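Local atomic coordinates of Isomerase/lactonizing enzyme (Agrobacterium fabrum str. C58, PDB entry 2NQL), a protein that belongs to the mandelate racemase/muconate lactonizing enzyme family of the enolase superfamily, pairing an N-terminal alpha+beta domain with a barrel domain that holds a sodium ion. Residues Ala80-Asn83 against Asp84-Gly88; Ile262-Gly265 against Glu266-Thr270; Lys293-Thr296 against Asn297-Ile301. One frame throughout, in Å; residues are numbered along the deposited sequence.

The three contacts follow one another along the chain. Contact 1 is a turn of helix 75-90 in the N-terminal domain, whereas contacts 2 and 3 belong to the barrel domain, whose parallel strands include 262-264. Contact 1 stands apart, its centre about 26 Å from that of contact 2 and about 21 Å from that of contact 3. Contacts 2 and 3, about 12 Å apart between centres, touch: K293 NZ lies 3.1 Å from G265 O and is hydrogen-bonded to it and to W268 O. The loop carrying a sodium ligand is thus tied to the start of helix 295-308. Contacts 1 and 2 also both reach the second subunit.

Contact 1 (Ala80-Asn83 against Asp84-Gly88); sequences ALIN and DLLAG
The flat carbonyl of L81 receives two donors from the next turn, and they come from different directions. L86 N lies in the carbonyl plane at 2.9 Å from L81 O, while L85 N sits above the plane, 41° out of it and 3.1 Å from the same oxygen. One acceptor is therefore gripped twice, by an i+4 and an i+5 donor. The carbonyl of I82 lies differently: A87 N approaches I82 O in plane, on a lone pair, at 2.9 Å, again five residues on. Before the change of pitch, D84 N still makes the ordinary i+4 bond to A80 O. After it, a water joins N83 O to G88 N, donating to the carbonyl and accepting from the amide, so it bridges the widened step.

Among the side chains, L86 meets two partners through one methyl. Its CD1 is 4.0 Å from L81 CB and 4.1 Å from I82 CG1. The second branch of I82, CG2, is anti to the backbone N and thereby packs 4.2 Å from A87 CB.

Strand 5-15 takes I82 and A87 through V8, and helix 117-138 receives L86 on Y119, A122, L123 and L126. L81 packs on F118 of the second subunit, and D84 OD2 is hydrogen-bonded to Y36 OH of that subunit. The arrangement is a pi-type widening of an alpha-helix, here in a helix of the N-terminal alpha+beta domain that lies between its own sheet and the dimer partner.

Contact 2 (Ile262-Gly265 against Glu266-Thr270); sequences IAVG and EEWRT. With NA (sodium ion), chain G.
G265 and W268 are the ends of a type I beta turn that leads off barrel strand 262-264, in the region where enolase-superfamily barrels carry metal ligands. Its backbone bond runs from W268 N to G265 O, 3.1 Å long, with the donor well above the carbonyl plane.

Ring packing accompanies this bond. The indole turns a face to G265, whose CA stands 3.6 Å from the centroid of the six-membered ring and 17° off its normal, a CH-pi contact. The backbone angles of G265 (phi 130°) leave no room for a CB beside the preceding carbonyl oxygen, and the ring packs directly on CA. V264 CG2 reaches W268 CZ2 obliquely at 3.6 Å, while M274 and R277 of helix 271-278 also touch the indole.

Polar side chains diverge from the turn. E267 OE2 is hydrogen-bonded to T245 OG1 and W217 NE1, and its other oxygen, OE1, shares a water with G265 N. R269 makes a cation-pi contact with Y114 of the second subunit.

Metal binding falls to E266, together with E240 and two waters. E266 OE1 lies 2.1 Å from the sodium ion; one water ligand is 2.4 Å from the ion, and the other, at 2.9 Å, also accepts from E266 N.

Contact 3 (Lys293-Thr296 against Asn297-Ile301); sequences KGIT and NFIRI
N297 turns its amide back onto K293: ND2 donates to K293 O at 3.0 Å, fairly straight at 157°, with the oxygen close to the amide plane. A water grips the same carbonyl, donating to K293 O at 2.8 Å and accepting from N297 N, so the carbonyl oxygen of this buried residue has two donors. On another side of the turn, the methyl of T296 lies over the centre of one face of the R300 guanidinium, CG2 to CZ 3.4 Å. That methyl is anti to the backbone N, which carries it alongside the extended arginine chain. The alkyl chain of K293 meets I301 at about a right angle, CD to CD1 3.6 Å.

Behind these groups, the backbone sets the spacing. F298 N bonds to G294 O at 3.1 Å and R300 N to T296 O at 3.2 Å, and G294, with phi of 88°, occupies the N-cap position.

Farther out, R300 NH1 forms a salt bridge with D103 OD1, T296 OG1 is hydrogen-bonded to D127, S99 and W131, and Y102 OH is hydrogen-bonded to N297 ND2. F298 packs against helix 322-331. The arrangement is the first turn of a barrel-domain helix with glycine at its N-cap position, docked on helices 98-109 and 117-138 of the N-terminal domain.

Contact 1 (Ala80-Asn83 against Asp84-Gly88)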
loop_
_atom_site.group_PDB
_atom_site.type_symbol
_atom_site.label_atom_id
_atom_site.label_comp_id
_atom_site.label_asym_id
_atom_site.label_seq_id
_atom_site.Cartn_x
_atom_site.Cartn_y
_atom_site.Cartn_z
ATOM N N ALA A 80 -8.508 -8.541 9.420
ATOM C CA ALA A 80 -7.679 -9.747 9.181
ATOM C C ALA A 80 -6.227 -9.508 9.547
ATOM O O ALA A 80 -5.603 -10.354 10.197
ATOM C CB ALA A 80 -7.801 -10.202 7.714
ATOM N N LEU A 81 -5.681 -8.370 9.136
ATOM C CA LEU A 81 -4.281 -8.046 9.443
ATOM C C LEU A 81 -4.063 -8.069 10.945
ATOM O O LEU A 81 -3.093 -8.664 11.439
ATOM C CB LEU A 81 -3.886 -6.684 8.833
ATOM C CG LEU A 81 -3.775 -6.733 7.307
ATOM C CD1 LEU A 81 -3.613 -5.335 6.731
ATOM C CD2 LEU A 81 -2.551 -7.579 6.892
ATOM N N ILE A 82 -4.980 -7.449 11.686
ATOM C CA ILE A 82 -4.791 -7.380 13.128
ATOM C C ILE A 82 -4.999 -8.758 13.781
ATOM O O ILE A 82 -4.121 -9.215 14.532
ATOM C CB ILE A 82 -5.668 -6.270 13.777
ATOM C CG1 ILE A 82 -5.211 -4.894 13.241
ATOM C CG2 ILE A 82 -5.573 -6.349 15.320
ATOM C CD1 ILE A 82 -6.112 -3.712 13.718
ATOM N N ASN A 83 -6.119 -9.421 13.477
ATOM C CA ASN A 83 -6.450 -10.699 14.132
ATOM C C ASN A 83 -5.480 -11.841 13.752
ATOM O O ASN A 83 -5.099 -12.656 14.617
ATOM C CB ASN A 83 -7.879 -11.140 13.834
ATOM C CG ASN A 83 -8.912 -10.249 14.536
ATOM O OD1 ASN A 83 -8.720 -9.843 15.691
ATOM N ND2 ASN A 83 -9.991 -9.934 13.832
ATOM N N ASP A 84 -5.092 -11.888 12.481
ATOM C CA ASP A 84 -4.234 -12.996 12.005
ATOM C C ASP A 84 -2.774 -12.787 12.361
ATOM O O ASP A 84 -2.078 -13.737 12.729
ATOM C CB ASP A 84 -4.354 -13.214 10.483
ATOM C CG ASP A 84 -3.453 -14.374 9.984
ATOM O OD1 ASP A 84 -3.680 -15.521 10.392
ATOM O OD2 ASP A 84 -2.501 -14.110 9.230
ATOM N N LEU A 85 -2.307 -11.552 12.210
ATOM C CA LEU A 85 -0.887 -11.244 12.235
ATOM C C LEU A 85 -0.470 -10.304 13.357
ATOM O O LEU A 85 0.425 -10.621 14.138
ATOM C CB LEU A 85 -0.419 -10.682 10.886
ATOM C CG LEU A 85 1.007 -10.101 10.827
ATOM C CD1 LEU A 85 2.112 -11.190 10.977
ATOM C CD2 LEU A 85 1.257 -9.216 9.587
ATOM N N LEU A 86 -1.075 -9.120 13.423
ATOM C CA LEU A 86 -0.404 -8.031 14.135
ATOM C C LEU A 86 -0.617 -8.101 15.647
ATOM O O LEU A 86 0.287 -7.782 16.416
ATOM C CB LEU A 86 -0.870 -6.673 13.598
ATOM C CG LEU A 86 -0.499 -6.369 12.161
ATOM C CD1 LEU A 86 -1.396 -5.225 11.650
ATOM C CD2 LEU A 86 0.994 -5.983 12.074
ATOM N N ALA A 87 -1.812 -8.525 16.063
ATOM C CA ALA A 87 -2.147 -8.604 17.492
ATOM C C ALA A 87 -1.149 -9.492 18.244
ATOM O O ALA A 87 -0.738 -9.164 19.339
ATOM C CB ALA A 87 -3.532 -9.117 17.707
ATOM N N GLY A 88 -0.768 -10.604 17.625
ATOM C CA GLY A 88 0.186 -11.550 18.225
ATOM C C GLY A 88 1.533 -10.945 18.554
ATOM O O GLY A 88 2.201 -11.400 19.493
HETATM O O HOH W 1 -2.218 -12.314 15.743
#

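Contact 2 (Ile262-Gly265 against Glu266-Thr270)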
loop_
_atom_site.group_PDB
_atom_site.type_symbol
_atom_site.label_atom_id
_atom_site.label_comp_id
_atom_site.label_asym_id
_atom_site.label_seq_id
_atom_site.Cartn_x
_atom_site.Cartn_y
_atom_site.Cartn_z
ATOM N N ILE A 262 0.683 25.045 -2.686
ATOM C CA ILE A 262 0.174 23.710 -3.008
ATOM C C ILE A 262 0.118 22.878 -1.734
ATOM O O ILE A 262 1.071 22.850 -0.972
ATOM C CB ILE A 262 1.004 22.998 -4.117
ATOM C CG1 ILE A 262 1.052 23.831 -5.419
ATOM C CG2 ILE A 262 0.482 21.573 -4.381
ATOM C CD1 ILE A 262 -0.280 24.229 -5.979
ATOM N N ALA A 263 -1.018 22.218 -1.512
ATOM C CA ALA A 263 -1.197 21.395 -0.317
ATOM C C ALA A 263 -1.460 19.940 -0.733
ATOM O O ALA A 263 -2.260 19.699 -1.634
ATOM C CB ALA A 263 -2.379 21.927 0.504
ATOM N N VAL A 264 -0.798 18.987 -0.071
ATOM C CA VAL A 264 -0.978 17.566 -0.383
ATOM C C VAL A 264 -0.766 16.754 0.897
ATOM O O VAL A 264 -0.258 17.280 1.889
ATOM C CB VAL A 264 0.060 17.057 -1.459
ATOM C CG1 VAL A 264 -0.257 17.594 -2.843
ATOM C CG2 VAL A 264 1.499 17.409 -1.033
ATOM N N GLY A 265 -1.155 15.480 0.881
ATOM C CA GLY A 265 -0.663 14.541 1.895
ATOM C C GLY A 265 -1.680 13.684 2.629
ATOM O O GLY A 265 -1.281 12.793 3.373
ATOM N N GLU A 266 -2.979 13.926 2.426
ATOM C CA GLU A 266 -4.010 13.189 3.173
ATOM C C GLU A 266 -3.940 11.686 2.916
ATOM O O GLU A 266 -4.233 10.881 3.810
ATOM C CB GLU A 266 -5.409 13.721 2.869
ATOM C CG GLU A 266 -5.942 13.317 1.489
ATOM C CD GLU A 266 -7.334 13.792 1.263
ATOM O OE1 GLU A 266 -7.502 15.026 1.273
ATOM O OE2 GLU A 266 -8.252 12.960 1.103
ATOM N N GLU A 267 -3.490 11.311 1.716
ATOM C CA GLU A 267 -3.513 9.907 1.322
ATOM C C GLU A 267 -2.133 9.242 1.492
ATOM O O GLU A 267 -1.954 8.076 1.159
ATOM C CB GLU A 267 -4.010 9.796 -0.114
ATOM C CG GLU A 267 -2.984 10.245 -1.169
ATOM C CD GLU A 267 -3.056 11.727 -1.544
ATOM O OE1 GLU A 267 -3.273 12.576 -0.665
ATOM O OE2 GLU A 267 -2.888 12.061 -2.736
ATOM N N TRP A 268 -1.173 9.990 2.031
ATOM C CA TRP A 268 0.119 9.403 2.435
ATOM C C TRP A 268 -0.043 8.456 3.610
ATOM O O TRP A 268 -1.108 8.412 4.241
ATOM C CB TRP A 268 1.113 10.496 2.799
ATOM C CG TRP A 268 1.495 11.377 1.669
ATOM C CD1 TRP A 268 1.264 11.186 0.340
ATOM C CD2 TRP A 268 2.193 12.611 1.784
ATOM N NE1 TRP A 268 1.773 12.237 -0.384
ATOM C CE2 TRP A 268 2.350 13.126 0.479
ATOM C CE3 TRP A 268 2.681 13.350 2.873
ATOM C CZ2 TRP A 268 2.985 14.351 0.226
ATOM C CZ3 TRP A 268 3.311 14.574 2.616
ATOM C CH2 TRP A 268 3.469 15.044 1.305
ATOM N N ARG A 269 1.018 7.708 3.925
ATOM C CA ARG A 269 1.019 6.900 5.135
ATOM C C ARG A 269 2.198 7.204 6.076
ATOM O O ARG A 269 2.055 7.108 7.276
ATOM C CB ARG A 269 0.980 5.391 4.786
ATOM C CG ARG A 269 -0.265 4.928 4.000
ATOM C CD ARG A 269 -1.542 5.086 4.813
ATOM N NE ARG A 269 -2.684 4.386 4.208
ATOM C CZ ARG A 269 -3.464 4.906 3.267
ATOM N NH1 ARG A 269 -3.266 6.143 2.799
ATOM N NH2 ARG A 269 -4.451 4.178 2.775
ATOM N N THR A 270 3.380 7.518 5.522
ATOM C CA THR A 270 4.577 7.697 6.364
ATOM C C THR A 270 5.415 8.861 5.831
ATOM O O THR A 270 5.176 9.369 4.736
ATOM C CB THR A 270 5.486 6.440 6.345
ATOM O OG1 THR A 270 6.075 6.349 5.051
ATOM C CG2 THR A 270 4.688 5.130 6.696
HETATM NA NA NA G . -6.956 16.891 2.200
HETATM O O HOH W 2 -3.290 15.069 -1.188
HETATM O O HOH W 3 -4.369 16.333 0.989
HETATM O O HOH W 4 -7.363 18.227 4.118
#

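Contact 3 (Lys293-Thr296 against Asn297-Ile301)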
loop_
_atom_site.group_PDB
_atom_site.type_symbol
_atom_site.label_atom_id
_atom_site.label_comp_id
_atom_site.label_asym_id
_atom_site.label_seq_id
_atom_site.Cartn_x
_atom_site.Cartn_y
_atom_site.Cartn_z
ATOM N N LYS A 293 -2.479 7.048 9.431
ATOM C CA LYS A 293 -1.049 7.242 9.757
ATOM C C LYS A 293 -0.643 6.772 11.145
ATOM O O LYS A 293 0.354 6.061 11.287
ATOM C CB LYS A 293 -0.589 8.699 9.518
ATOM C CG LYS A 293 -0.704 9.136 8.077
ATOM C CD LYS A 293 -0.209 10.565 7.899
ATOM C CE LYS A 293 -0.230 10.976 6.445
ATOM N NZ LYS A 293 -1.620 11.031 5.869
ATOM N N GLY A 294 -1.401 7.167 12.170
ATOM C CA GLY A 294 -1.060 6.858 13.559
ATOM C C GLY A 294 -0.143 7.960 14.073
ATOM O O GLY A 294 0.382 8.745 13.282
ATOM N N ILE A 295 0.022 8.019 15.391
ATOM C CA ILE A 295 0.734 9.122 16.041
ATOM C C ILE A 295 2.228 9.124 15.697
ATOM O O ILE A 295 2.792 10.163 15.354
ATOM C CB ILE A 295 0.507 9.101 17.574
ATOM C CG1 ILE A 295 -0.935 9.546 17.887
ATOM C CG2 ILE A 295 1.540 10.032 18.322
ATOM C CD1 ILE A 295 -1.434 9.092 19.223
ATOM N N THR A 296 2.864 7.965 15.793
ATOM C CA THR A 296 4.299 7.855 15.418
ATOM C C THR A 296 4.597 8.444 14.025
ATOM O O THR A 296 5.503 9.274 13.884
ATOM C CB THR A 296 4.774 6.404 15.515
ATOM O OG1 THR A 296 4.605 5.941 16.857
ATOM C CG2 THR A 296 6.249 6.248 15.057
ATOM N N ASN A 297 3.814 8.050 13.010
ATOM C CA ASN A 297 3.966 8.596 11.653
ATOM C C ASN A 297 3.688 10.071 11.520
ATOM O O ASN A 297 4.378 10.781 10.798
ATOM C CB ASN A 297 3.099 7.814 10.643
ATOM C CG ASN A 297 3.770 6.518 10.190
ATOM O OD1 ASN A 297 4.979 6.491 9.949
ATOM N ND2 ASN A 297 2.983 5.451 10.047
ATOM N N PHE A 298 2.647 10.519 12.216
ATOM C CA PHE A 298 2.198 11.903 12.155
ATOM C C PHE A 298 3.315 12.790 12.734
ATOM O O PHE A 298 3.669 13.795 12.118
ATOM C CB PHE A 298 0.933 11.987 12.994
ATOM C CG PHE A 298 -0.004 13.095 12.644
ATOM C CD1 PHE A 298 -1.127 12.851 11.838
ATOM C CD2 PHE A 298 0.156 14.357 13.232
ATOM C CE1 PHE A 298 -2.051 13.861 11.587
ATOM C CE2 PHE A 298 -0.753 15.385 12.974
ATOM C CZ PHE A 298 -1.855 15.136 12.158
ATOM N N ILE A 299 3.896 12.389 13.874
ATOM C CA ILE A 299 4.963 13.135 14.554
ATOM C C ILE A 299 6.212 13.265 13.654
ATOM O O ILE A 299 6.836 14.319 13.554
ATOM C CB ILE A 299 5.295 12.456 15.940
ATOM C CG1 ILE A 299 4.225 12.793 16.992
ATOM C CG2 ILE A 299 6.673 12.825 16.464
ATOM C CD1 ILE A 299 3.788 14.261 17.010
ATOM N N ARG A 300 6.567 12.173 12.986
ATOM C CA ARG A 300 7.703 12.190 12.035
ATOM C C ARG A 300 7.460 13.042 10.789
ATOM O O ARG A 300 8.368 13.729 10.331
ATOM C CB ARG A 300 8.114 10.765 11.646
ATOM C CG ARG A 300 8.526 9.932 12.842
ATOM C CD ARG A 300 8.701 8.448 12.486
ATOM N NE ARG A 300 9.267 7.717 13.623
ATOM C CZ ARG A 300 9.396 6.392 13.701
ATOM N NH1 ARG A 300 8.955 5.621 12.710
ATOM N NH2 ARG A 300 9.931 5.838 14.794
ATOM N N ILE A 301 6.239 13.018 10.246
ATOM C CA ILE A 301 5.864 13.922 9.162
ATOM C C ILE A 301 5.950 15.405 9.615
ATOM O O ILE A 301 6.451 16.280 8.876
ATOM C CB ILE A 301 4.475 13.553 8.578
ATOM C CG1 ILE A 301 4.597 12.291 7.702
ATOM C CG2 ILE A 301 3.876 14.702 7.804
ATOM C CD1 ILE A 301 3.273 11.558 7.475
HETATM O O HOH W 5 2.171 5.498 13.408
#